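Local structure of pullulanase (Klebsiella oxytoca, 2YOC) at residues Tyr616-Glu621 against Ser701-Ile706. The protein hydrolyses alpha-1,6-glucosidic linkages in pullulan and related branched glucans, and is exported by a type 2 secretion system. Residues are numbered along the deposited sequence; the frame is centred on the assembly and turned at random.
Sequences YQRLNE and SDRFEI
D702 and E621 meet through their carboxylates, approaching from opposite directions: OD2 of D702 lies 3.7 Å from OE2 of E621, with the planes turned 46° apart. Two like charges this close would repel, but the D702 side chain is about 3 Å, at its nearest atom, from a bound calcium ion, which probably offsets the repulsion.

R703 follows and reaches the opposite backbone. Its chain runs extended from CG to NE (chi3 164°), delivering the guanidinium to L619, where NH2 gives a weak hydrogen bond to O of L619 at 3.2 Å; the N-H...O angle of 135° shows how bent it is. CD of R618 sits 3.6 Å above the centre of the R703 guanidinium plane, so aliphatic carbon, not the second charge, covers that face. The E621 carboxylate stays beyond salt-bridge range, its OE1 4.0 Å from NH2 of R703.

At F704 the ring receives R618 NH2 at its edge, 3.5 Å from CZ and in the ring plane, which excludes a cation-pi stack. The R618 charge is instead met by a salt bridge from NE to E638 and a hydrogen bond from NH2 to Y669 O.

The contact joins the loop after helix 608-611, within the connection between barrel strands 586-591 and 661-664, to the loop between strands 690-693 and 718-720. Its chemistry implies that the methylenes of R618 pack on the flat guanidinium of R703, whose charge is probably offset only by long, weak ion pairs with E627 and E638 and by nearby E621, and one weak hydrogen bond links the segments directly.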
ATOM      1  N   TYR B 616     -13.320  41.877 -15.911  1.00 59.49           N
ATOM      2  CA  TYR B 616     -11.958  41.453 -15.621  1.00 58.18           C
ATOM      3  C   TYR B 616     -11.782  40.714 -14.293  1.00 63.73           C
ATOM      4  O   TYR B 616     -10.849  39.923 -14.147  1.00 64.62           O
ATOM      5  CB  TYR B 616     -10.967  42.627 -15.767  1.00 58.62           C
ATOM      6  CG  TYR B 616     -10.905  43.267 -17.138  1.00 58.49           C
ATOM      7  CD1 TYR B 616     -10.142  42.710 -18.155  1.00 59.33           C
ATOM      8  CD2 TYR B 616     -11.502  44.496 -17.377  1.00 60.21           C
ATOM      9  CE1 TYR B 616     -10.034  43.325 -19.401  1.00 61.08           C
ATOM     10  CE2 TYR B 616     -11.366  45.139 -18.602  1.00 62.08           C
ATOM     11  CZ  TYR B 616     -10.644  44.542 -19.620  1.00 68.06           C
ATOM     12  OH  TYR B 616     -10.508  45.188 -20.828  1.00 67.75           O
ATOM     13  N   GLN B 617     -12.675  40.951 -13.339  1.00 59.49           N
ATOM     14  CA  GLN B 617     -12.604  40.337 -12.023  1.00 57.77           C
ATOM     15  C   GLN B 617     -13.435  39.064 -11.941  1.00 60.19           C
ATOM     16  O   GLN B 617     -14.491  38.977 -12.590  1.00 58.76           O
ATOM     17  CB  GLN B 617     -13.109  41.335 -10.970  1.00 59.35           C
ATOM     18  CG  GLN B 617     -12.529  42.762 -11.077  1.00 59.72           C
ATOM     19  CD  GLN B 617     -11.059  42.869 -10.714  1.00 78.59           C
ATOM     20  OE1 GLN B 617     -10.450  41.945 -10.157  1.00 80.24           O
ATOM     21  NE2 GLN B 617     -10.456  44.023 -10.989  1.00 60.45           N
ATOM     22  N   ARG B 618     -12.978  38.091 -11.109  1.00 56.80           N
ATOM     23  CA  ARG B 618     -13.725  36.864 -10.819  1.00 56.18           C
ATOM     24  C   ARG B 618     -14.717  37.183  -9.670  1.00 61.26           C
ATOM     25  O   ARG B 618     -14.305  37.575  -8.572  1.00 63.36           O
ATOM     26  CB  ARG B 618     -12.796  35.690 -10.457  1.00 58.73           C
ATOM     27  CG  ARG B 618     -13.553  34.346 -10.407  1.00 68.52           C
ATOM     28  CD  ARG B 618     -12.691  33.115 -10.156  1.00 64.99           C
ATOM     29  NE  ARG B 618     -11.714  32.921 -11.219  1.00 69.92           N
ATOM     30  CZ  ARG B 618     -10.399  32.883 -11.025  1.00 87.57           C
ATOM     31  NH1 ARG B 618      -9.899  32.983  -9.799  1.00 70.87           N
ATOM     32  NH2 ARG B 618      -9.573  32.720 -12.053  1.00 72.69           N
ATOM     33  N   LEU B 619     -16.020  37.048  -9.955  1.00 55.61           N
ATOM     34  CA  LEU B 619     -17.116  37.341  -9.030  1.00 54.15           C
ATOM     35  C   LEU B 619     -17.802  36.094  -8.483  1.00 60.17           C
ATOM     36  O   LEU B 619     -17.946  35.079  -9.183  1.00 57.32           O
ATOM     37  CB  LEU B 619     -18.188  38.192  -9.720  1.00 53.83           C
ATOM     38  CG  LEU B 619     -17.755  39.369 -10.567  1.00 56.37           C
ATOM     39  CD1 LEU B 619     -18.947  39.979 -11.195  1.00 56.51           C
ATOM     40  CD2 LEU B 619     -17.017  40.407  -9.751  1.00 54.90           C
ATOM     41  N   ASN B 620     -18.291  36.207  -7.239  1.00 60.55           N
ATOM     42  CA  ASN B 620     -19.048  35.147  -6.580  1.00 60.77           C
ATOM     43  C   ASN B 620     -20.364  34.927  -7.362  1.00 63.63           C
ATOM     44  O   ASN B 620     -21.080  35.890  -7.650  1.00 63.87           O
ATOM     45  CB  ASN B 620     -19.329  35.557  -5.148  1.00 66.51           C
ATOM     46  CG  ASN B 620     -20.183  34.584  -4.413  1.00100.07           C
ATOM     47  OD1 ASN B 620     -21.408  34.617  -4.496  1.00 98.11           O
ATOM     48  ND2 ASN B 620     -19.548  33.682  -3.693  1.00 94.67           N
ATOM     49  N   GLU B 621     -20.654  33.658  -7.700  1.00 58.60           N
ATOM     50  CA  GLU B 621     -21.798  33.153  -8.480  1.00 57.66           C
ATOM     51  C   GLU B 621     -23.200  33.642  -8.045  1.00 61.54           C
ATOM     52  O   GLU B 621     -24.131  33.602  -8.859  1.00 59.68           O
ATOM     53  CB  GLU B 621     -21.792  31.602  -8.493  1.00 58.30           C
ATOM     54  CG  GLU B 621     -20.536  30.927  -9.046  1.00 67.90           C
ATOM     55  CD  GLU B 621     -19.578  30.294  -8.044  1.00 91.43           C
ATOM     56  OE1 GLU B 621     -19.325  30.903  -6.975  1.00 72.16           O
ATOM     57  OE2 GLU B 621     -19.045  29.202  -8.351  1.00100.36           O
ATOM     58  N   SER B 701     -11.092  24.479  -9.962  1.00 56.29           N
ATOM     59  CA  SER B 701     -11.380  23.316 -10.818  1.00 56.86           C
ATOM     60  C   SER B 701     -12.850  23.165 -11.185  1.00 61.49           C
ATOM     61  O   SER B 701     -13.163  22.521 -12.191  1.00 61.33           O
ATOM     62  CB  SER B 701     -10.823  22.043 -10.200  1.00 61.87           C
ATOM     63  OG  SER B 701      -9.461  22.244  -9.851  1.00 78.10           O
ATOM     64  N   ASP B 702     -13.746  23.822 -10.413  1.00 58.70           N
ATOM     65  CA  ASP B 702     -15.184  23.852 -10.692  1.00 58.58           C
ATOM     66  C   ASP B 702     -15.432  24.684 -11.934  1.00 63.11           C
ATOM     67  O   ASP B 702     -16.403  24.415 -12.661  1.00 64.72           O
ATOM     68  CB  ASP B 702     -16.006  24.422  -9.501  1.00 60.60           C
ATOM     69  CG  ASP B 702     -15.546  25.751  -8.907  1.00 73.92           C
ATOM     70  OD1 ASP B 702     -14.323  25.885  -8.608  1.00 73.45           O
ATOM     71  OD2 ASP B 702     -16.423  26.613  -8.624  1.00 83.73           O
ATOM     72  N   ARG B 703     -14.533  25.677 -12.180  1.00 57.66           N
ATOM     73  CA  ARG B 703     -14.609  26.653 -13.273  1.00 56.94           C
ATOM     74  C   ARG B 703     -13.844  26.318 -14.545  1.00 58.94           C
ATOM     75  O   ARG B 703     -14.318  26.673 -15.636  1.00 61.39           O
ATOM     76  CB  ARG B 703     -14.222  28.053 -12.782  1.00 53.13           C
ATOM     77  CG  ARG B 703     -15.173  28.587 -11.740  1.00 50.82           C
ATOM     78  CD  ARG B 703     -14.441  29.553 -10.864  1.00 60.55           C
ATOM     79  NE  ARG B 703     -15.338  30.402 -10.077  1.00 72.14           N
ATOM     80  CZ  ARG B 703     -15.953  31.480 -10.552  1.00 78.98           C
ATOM     81  NH1 ARG B 703     -15.834  31.814 -11.828  1.00 66.57           N
ATOM     82  NH2 ARG B 703     -16.699  32.229  -9.753  1.00 64.30           N
ATOM     83  N   PHE B 704     -12.670  25.659 -14.408  1.00 49.34           N
ATOM     84  CA  PHE B 704     -11.770  25.302 -15.514  1.00 46.53           C
ATOM     85  C   PHE B 704     -10.600  24.409 -15.009  1.00 53.41           C
ATOM     86  O   PHE B 704     -10.280  24.422 -13.800  1.00 51.24           O
ATOM     87  CB  PHE B 704     -11.147  26.582 -16.118  1.00 45.93           C
ATOM     88  CG  PHE B 704     -10.553  27.580 -15.126  1.00 45.64           C
ATOM     89  CD1 PHE B 704      -9.317  27.343 -14.520  1.00 47.41           C
ATOM     90  CD2 PHE B 704     -11.217  28.757 -14.819  1.00 46.44           C
ATOM     91  CE1 PHE B 704      -8.766  28.259 -13.624  1.00 47.46           C
ATOM     92  CE2 PHE B 704     -10.672  29.662 -13.903  1.00 49.58           C
ATOM     93  CZ  PHE B 704      -9.450  29.405 -13.315  1.00 47.13           C
ATOM     94  N   GLU B 705      -9.896  23.724 -15.973  1.00 50.12           N
ATOM     95  CA  GLU B 705      -8.694  22.931 -15.693  1.00 48.82           C
ATOM     96  C   GLU B 705      -7.591  23.925 -15.327  1.00 54.19           C
ATOM     97  O   GLU B 705      -7.148  24.724 -16.172  1.00 52.66           O
ATOM     98  CB  GLU B 705      -8.305  22.077 -16.893  1.00 49.62           C
ATOM     99  CG  GLU B 705      -7.170  21.125 -16.571  1.00 58.51           C
ATOM    100  CD  GLU B 705      -6.639  20.313 -17.730  1.00 78.22           C
ATOM    101  OE1 GLU B 705      -6.569  20.842 -18.866  1.00 85.24           O
ATOM    102  OE2 GLU B 705      -6.242  19.154 -17.480  1.00 62.43           O
ATOM    103  N   ILE B 706      -7.254  23.946 -14.031  1.00 52.56           N
ATOM    104  CA  ILE B 706      -6.291  24.882 -13.446  1.00 53.00           C
ATOM    105  C   ILE B 706      -4.849  24.599 -13.871  1.00 52.02           C
ATOM    106  O   ILE B 706      -4.535  23.464 -14.184  1.00 48.06           O
ATOM    107  CB  ILE B 706      -6.475  24.979 -11.906  1.00 57.55           C
ATOM    108  CG1 ILE B 706      -6.010  23.714 -11.144  1.00 58.11           C
ATOM    109  CG2 ILE B 706      -7.919  25.342 -11.554  1.00 60.43           C
ATOM    110  CD1 ILE B 706      -5.793  23.931  -9.597  1.00 64.54           C
TER